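Local atomic coordinates of viral interleukin-10 homolog (Human herpesvirus 5, PDB entry 1LQS), a protein that mimics human interleukin-10, binding the host's interleukin-10 receptor and inducing the immunosuppressive signalling that the virus exploits. Residues Arg72-Val77 with Ser97-Ile102; Ala80-Tyr85 with Glu91-Arg96. All coordinates share one frame; numbering follows the deposited sequence.

Contact 1 of 2, residues Arg72-Val77 with Ser97-Ile102; sequences RYLEIV and STLESI
Leu-74 of helix 62-84 packs on Leu-99 of helix 89-106, joining 72-77 to 97-102. The helices run roughly antiparallel, their local axes 10.1 Å apart and their N-to-C directions at 142°, and the backbones come nearest at Leu-74 and Glu-100, with 6.8 Å between CA atoms.

The apolar part is leucine against leucine. Leu-74 offers its CD2 branch, which lies 3.7 Å from Leu-99 CB and 4.0 Å from Leu-99 CD2, so the methyl lies across the Leu-99 chain, against its CB and one branch. With CG swung anti to the backbone N (chi1 -168°), Leu-99 carries that branch toward the methyl. Tyr-73 adds a looser touch, its CB 4.3 Å from Leu-99 CD2, before its ring turns off toward the second subunit, where the hydroxyl is hydrogen-bonded to Gly-138 O of that chain. A tyrosine suits this place because its root packs within the helix pair while its polar end serves the dimer.

The polar part belongs to Glu-100, whose chain bends at chi2 (59°), though its carboxylate is modelled too tightly against Leu-74 for that fit to carry weight. Its OE1 forms a salt bridge with Arg-96 one turn earlier on the same helix, and Arg-96 also packs against Leu-74.

Chemically, then, the pairing between the two helices is apolar, made by two leucines, whose branched ends suit a buried helix seam, with the CB of Tyr-73 beside them, while the carboxylate at its border finds its charge partner within its own helix.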
loop_
_atom_site.group_PDB
_atom_site.type_symbol
_atom_site.label_atom_id
_atom_site.label_comp_id
_atom_site.label_asym_id
_atom_site.label_seq_id
_atom_site.Cartn_x
_atom_site.Cartn_y
_atom_site.Cartn_z
ATOM N N ARG C 72 20.732 -8.033 -7.816
ATOM C CA ARG C 72 21.456 -9.189 -7.312
ATOM C C ARG C 72 21.781 -10.152 -8.464
ATOM O O ARG C 72 22.873 -10.711 -8.540
ATOM C CB ARG C 72 20.599 -9.855 -6.225
ATOM C CG ARG C 72 21.078 -11.185 -5.697
ATOM C CD ARG C 72 22.501 -11.125 -5.251
ATOM N NE ARG C 72 22.769 -12.106 -4.204
ATOM C CZ ARG C 72 22.974 -11.790 -2.927
ATOM N NH1 ARG C 72 22.942 -10.518 -2.541
ATOM N NH2 ARG C 72 23.221 -12.747 -2.039
ATOM N N TYR C 73 20.834 -10.323 -9.375
ATOM C CA TYR C 73 21.042 -11.204 -10.502
ATOM C C TYR C 73 21.950 -10.587 -11.548
ATOM O O TYR C 73 22.893 -11.220 -12.023
ATOM C CB TYR C 73 19.713 -11.550 -11.150
ATOM C CG TYR C 73 18.973 -12.671 -10.475
ATOM C CD1 TYR C 73 19.228 -13.994 -10.805
ATOM C CD2 TYR C 73 17.966 -12.406 -9.558
ATOM C CE1 TYR C 73 18.482 -15.025 -10.244
ATOM C CE2 TYR C 73 17.220 -13.427 -8.996
ATOM C CZ TYR C 73 17.475 -14.729 -9.345
ATOM O OH TYR C 73 16.685 -15.726 -8.829
ATOM N N LEU C 74 21.663 -9.354 -11.929
ATOM C CA LEU C 74 22.487 -8.729 -12.939
ATOM C C LEU C 74 23.929 -8.575 -12.476
ATOM O O LEU C 74 24.858 -8.761 -13.259
ATOM C CB LEU C 74 21.898 -7.369 -13.328
ATOM C CG LEU C 74 20.517 -7.466 -13.986
ATOM C CD1 LEU C 74 20.069 -6.119 -14.502
ATOM C CD2 LEU C 74 20.589 -8.431 -15.132
ATOM N N GLU C 75 24.111 -8.283 -11.191
ATOM C CA GLU C 75 25.445 -8.046 -10.651
ATOM C C GLU C 75 26.207 -9.192 -9.988
ATOM O O GLU C 75 27.433 -9.207 -10.018
ATOM C CB GLU C 75 25.385 -6.866 -9.681
ATOM C CG GLU C 75 24.912 -5.572 -10.314
ATOM C CD GLU C 75 25.821 -5.095 -11.435
ATOM O OE1 GLU C 75 27.052 -5.007 -11.208
ATOM O OE2 GLU C 75 25.304 -4.798 -12.536
ATOM N N ILE C 76 25.506 -10.146 -9.392
ATOM C CA ILE C 76 26.187 -11.247 -8.722
ATOM C C ILE C 76 25.864 -12.629 -9.278
ATOM O O ILE C 76 26.759 -13.347 -9.738
ATOM C CB ILE C 76 25.873 -11.262 -7.205
ATOM C CG1 ILE C 76 26.255 -9.923 -6.569
ATOM C CG2 ILE C 76 26.652 -12.370 -6.533
ATOM C CD1 ILE C 76 27.707 -9.561 -6.747
ATOM N N VAL C 77 24.587 -13.001 -9.230
ATOM C CA VAL C 77 24.154 -14.317 -9.699
ATOM C C VAL C 77 24.592 -14.663 -11.126
ATOM O O VAL C 77 25.318 -15.637 -11.342
ATOM C CB VAL C 77 22.621 -14.466 -9.613
ATOM C CG1 VAL C 77 22.240 -15.915 -9.857
ATOM C CG2 VAL C 77 22.113 -13.999 -8.258
ATOM N N SER C 97 21.566 -10.094 -20.409
ATOM C CA SER C 97 21.410 -9.020 -21.385
ATOM C C SER C 97 19.957 -8.553 -21.487
ATOM O O SER C 97 19.666 -7.357 -21.402
ATOM C CB SER C 97 21.889 -9.530 -22.743
ATOM O OG SER C 97 22.025 -8.497 -23.692
ATOM N N THR C 98 19.049 -9.508 -21.681
ATOM C CA THR C 98 17.630 -9.206 -21.791
ATOM C C THR C 98 17.085 -8.701 -20.451
ATOM O O THR C 98 16.245 -7.800 -20.405
ATOM C CB THR C 98 16.825 -10.458 -22.233
ATOM O OG1 THR C 98 17.134 -10.771 -23.594
ATOM C CG2 THR C 98 15.325 -10.221 -22.098
ATOM N N LEU C 99 17.564 -9.279 -19.361
ATOM C CA LEU C 99 17.088 -8.862 -18.061
ATOM C C LEU C 99 17.559 -7.443 -17.860
ATOM O O LEU C 99 16.847 -6.611 -17.293
ATOM C CB LEU C 99 17.642 -9.781 -16.977
ATOM C CG LEU C 99 17.025 -9.675 -15.580
ATOM C CD1 LEU C 99 15.500 -9.601 -15.661
ATOM C CD2 LEU C 99 17.477 -10.879 -14.773
ATOM N N GLU C 100 18.759 -7.164 -18.355
ATOM C CA GLU C 100 19.335 -5.832 -18.250
ATOM C C GLU C 100 18.407 -4.874 -19.015
ATOM O O GLU C 100 18.026 -3.817 -18.513
ATOM C CB GLU C 100 20.744 -5.847 -18.855
ATOM C CG GLU C 100 21.650 -4.687 -18.456
ATOM C CD GLU C 100 21.882 -4.595 -16.949
ATOM O OE1 GLU C 100 22.235 -5.621 -16.326
ATOM O OE2 GLU C 100 21.725 -3.492 -16.386
ATOM N N SER C 101 18.022 -5.271 -20.225
ATOM C CA SER C 101 17.143 -4.464 -21.056
ATOM C C SER C 101 15.884 -4.091 -20.284
ATOM O O SER C 101 15.452 -2.933 -20.300
ATOM C CB SER C 101 16.770 -5.236 -22.322
ATOM O OG SER C 101 15.966 -4.453 -23.183
ATOM N N ILE C 102 15.297 -5.076 -19.610
ATOM C CA ILE C 102 14.096 -4.844 -18.816
ATOM C C ILE C 102 14.345 -3.854 -17.660
ATOM O O ILE C 102 13.554 -2.933 -17.453
ATOM C CB ILE C 102 13.546 -6.173 -18.236
ATOM C CG1 ILE C 102 13.172 -7.112 -19.381
ATOM C CG2 ILE C 102 12.325 -5.905 -17.372
ATOM C CD1 ILE C 102 12.512 -8.382 -18.933
#

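Contact 2 of 2, residues Ala80-Tyr85 with Glu91-Arg96; sequences AGDHVY and ELHSMR
The imidazole of His-93 meets the carboxylate of Asp-82 at the ring edge, near the ring plane, with the two flat groups tilted only 20° from each other. His-93 NE2 donates to Asp-82 OD2 across a modelled 2.4 Å, very short for such a bond and not to be read closely at this resolution, at an N-H...O angle of 145°. The ring of Tyr-85 has Val-84 CG2 over one face, 3.6 Å above the plane and offset toward the rim.

The setting is an antiparallel helical hairpin of the interleukin-10 fold: helix 62-84 ends here and helix 89-106 begins after a short connection, the local directions 165° apart. Asp and His suit its partly exposed border, where a carboxylate can accept from an imidazole N-H; Lys-89 is a further, long and weak, ionic partner of Asp-82. Should His-93 be protonated, the aspartate would probably stabilise its charge.

Deeper in, Leu-92 points between the two helices and also packs on Phe-78. CD1 is the branch that does the touching, 4.3 Å from Tyr-85 CB. Gly-81, having no side chain, lets this methyl come up to the main chain itself: Leu-92 CD1 lies 3.5 Å from Gly-81 O, the same carbonyl that accepts the helical bond from Tyr-85 N.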
loop_
_atom_site.group_PDB
_atom_site.type_symbol
_atom_site.label_atom_id
_atom_site.label_comp_id
_atom_site.label_asym_id
_atom_site.label_seq_id
_atom_site.Cartn_x
_atom_site.Cartn_y
_atom_site.Cartn_z
ATOM N N ALA C 80 28.416 -14.765 -11.540
ATOM C CA ALA C 80 28.925 -15.940 -10.848
ATOM C C ALA C 80 28.536 -17.194 -11.619
ATOM O O ALA C 80 29.221 -18.210 -11.546
ATOM C CB ALA C 80 28.364 -16.004 -9.443
ATOM N N GLY C 81 27.432 -17.109 -12.361
ATOM C CA GLY C 81 26.948 -18.236 -13.141
ATOM C C GLY C 81 27.904 -18.705 -14.221
ATOM O O GLY C 81 27.956 -19.896 -14.529
ATOM N N ASP C 82 28.663 -17.779 -14.798
ATOM C CA ASP C 82 29.624 -18.117 -15.848
ATOM C C ASP C 82 30.708 -19.116 -15.394
ATOM O O ASP C 82 31.255 -19.873 -16.204
ATOM C CB ASP C 82 30.276 -16.839 -16.371
ATOM C CG ASP C 82 29.418 -16.130 -17.401
ATOM O OD1 ASP C 82 28.173 -16.077 -17.233
ATOM O OD2 ASP C 82 29.997 -15.614 -18.378
ATOM N N HIS C 83 31.002 -19.125 -14.096
ATOM C CA HIS C 83 32.015 -20.016 -13.543
ATOM C C HIS C 83 31.466 -21.395 -13.183
ATOM O O HIS C 83 32.129 -22.400 -13.395
ATOM C CB HIS C 83 32.659 -19.349 -12.324
ATOM C CG HIS C 83 33.406 -18.091 -12.660
ATOM N ND1 HIS C 83 32.886 -17.116 -13.487
ATOM C CD2 HIS C 83 34.648 -17.666 -12.316
ATOM C CE1 HIS C 83 33.775 -16.149 -13.642
ATOM N NE2 HIS C 83 34.853 -16.459 -12.942
ATOM N N VAL C 84 30.250 -21.446 -12.649
ATOM C CA VAL C 84 29.639 -22.720 -12.280
ATOM C C VAL C 84 29.113 -23.490 -13.494
ATOM O O VAL C 84 29.042 -24.713 -13.469
ATOM C CB VAL C 84 28.494 -22.510 -11.258
ATOM C CG1 VAL C 84 27.554 -21.441 -11.759
ATOM C CG2 VAL C 84 27.731 -23.809 -11.037
ATOM N N TYR C 85 28.756 -22.780 -14.561
ATOM C CA TYR C 85 28.253 -23.431 -15.769
ATOM C C TYR C 85 28.960 -22.913 -17.017
ATOM O O TYR C 85 28.360 -22.241 -17.853
ATOM C CB TYR C 85 26.756 -23.196 -15.906
ATOM C CG TYR C 85 25.943 -23.725 -14.755
ATOM C CD1 TYR C 85 25.410 -22.868 -13.794
ATOM C CD2 TYR C 85 25.653 -25.074 -14.660
ATOM C CE1 TYR C 85 24.600 -23.344 -12.779
ATOM C CE2 TYR C 85 24.843 -25.564 -13.647
ATOM C CZ TYR C 85 24.316 -24.702 -12.715
ATOM O OH TYR C 85 23.480 -25.209 -11.742
ATOM N N GLU C 91 24.042 -18.808 -23.235
ATOM C CA GLU C 91 22.660 -18.694 -22.776
ATOM C C GLU C 91 22.573 -17.748 -21.579
ATOM O O GLU C 91 21.670 -16.927 -21.493
ATOM C CB GLU C 91 22.109 -20.060 -22.369
ATOM C CG GLU C 91 21.742 -20.953 -23.526
ATOM C CD GLU C 91 22.936 -21.613 -24.184
ATOM O OE1 GLU C 91 22.719 -22.278 -25.219
ATOM O OE2 GLU C 91 24.077 -21.486 -23.678
ATOM N N LEU C 92 23.522 -17.872 -20.658
ATOM C CA LEU C 92 23.565 -17.024 -19.478
ATOM C C LEU C 92 23.655 -15.551 -19.848
ATOM O O LEU C 92 22.878 -14.745 -19.353
ATOM C CB LEU C 92 24.739 -17.426 -18.585
ATOM C CG LEU C 92 24.500 -18.725 -17.807
ATOM C CD1 LEU C 92 25.768 -19.168 -17.114
ATOM C CD2 LEU C 92 23.386 -18.515 -16.795
ATOM N N HIS C 93 24.588 -15.209 -20.728
ATOM C CA HIS C 93 24.775 -13.828 -21.162
ATOM C C HIS C 93 23.535 -13.269 -21.843
ATOM O O HIS C 93 23.151 -12.127 -21.614
ATOM C CB HIS C 93 25.971 -13.730 -22.116
ATOM C CG HIS C 93 27.293 -13.985 -21.458
ATOM N ND1 HIS C 93 28.486 -13.964 -22.149
ATOM C CD2 HIS C 93 27.612 -14.245 -20.167
ATOM C CE1 HIS C 93 29.480 -14.197 -21.312
ATOM N NE2 HIS C 93 28.976 -14.371 -20.103
ATOM N N SER C 94 22.913 -14.084 -22.686
ATOM C CA SER C 94 21.710 -13.678 -23.399
ATOM C C SER C 94 20.627 -13.244 -22.411
ATOM O O SER C 94 19.985 -12.209 -22.584
ATOM C CB SER C 94 21.209 -14.850 -24.247
ATOM O OG SER C 94 19.908 -14.612 -24.747
ATOM N N MET C 95 20.436 -14.050 -21.374
ATOM C CA MET C 95 19.437 -13.761 -20.374
ATOM C C MET C 95 19.795 -12.513 -19.577
ATOM O O MET C 95 18.946 -11.632 -19.404
ATOM C CB MET C 95 19.238 -14.972 -19.437
ATOM C CG MET C 95 18.524 -16.171 -20.103
ATOM S SD MET C 95 18.052 -17.590 -19.039
ATOM C CE MET C 95 19.679 -18.271 -18.650
ATOM N N ARG C 96 21.042 -12.421 -19.105
ATOM C CA ARG C 96 21.460 -11.260 -18.318
ATOM C C ARG C 96 21.194 -10.009 -19.137
ATOM O O ARG C 96 20.663 -9.016 -18.635
ATOM C CB ARG C 96 22.951 -11.325 -17.969
ATOM C CG ARG C 96 23.406 -10.202 -17.018
ATOM C CD ARG C 96 24.917 -10.027 -17.020
ATOM N NE ARG C 96 25.408 -9.007 -16.080
ATOM C CZ ARG C 96 25.136 -7.701 -16.137
ATOM N NH1 ARG C 96 24.360 -7.207 -17.094
ATOM N NH2 ARG C 96 25.660 -6.876 -15.238
#

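Contacts 1 and 2 are successive levels of one antiparallel pairing between helix 62-84 and helix 89-106, their centres 10 Å apart. Along the chain contact 2 is nested inside the loop that contact 1 closes: 80-85 and 91-96 lie next to the turn, 72-77 and 97-102 farther from it and nearer the centre of the chain. Arg-96, on the segment 91-96, ties the levels together, with a weak ion pair to Glu-75. Both contacts also border the second subunit, whose helices 135-140 and 142-155 pack nearby, so the hairpin forms part of the intertwined dimer characteristic of interleukin-10.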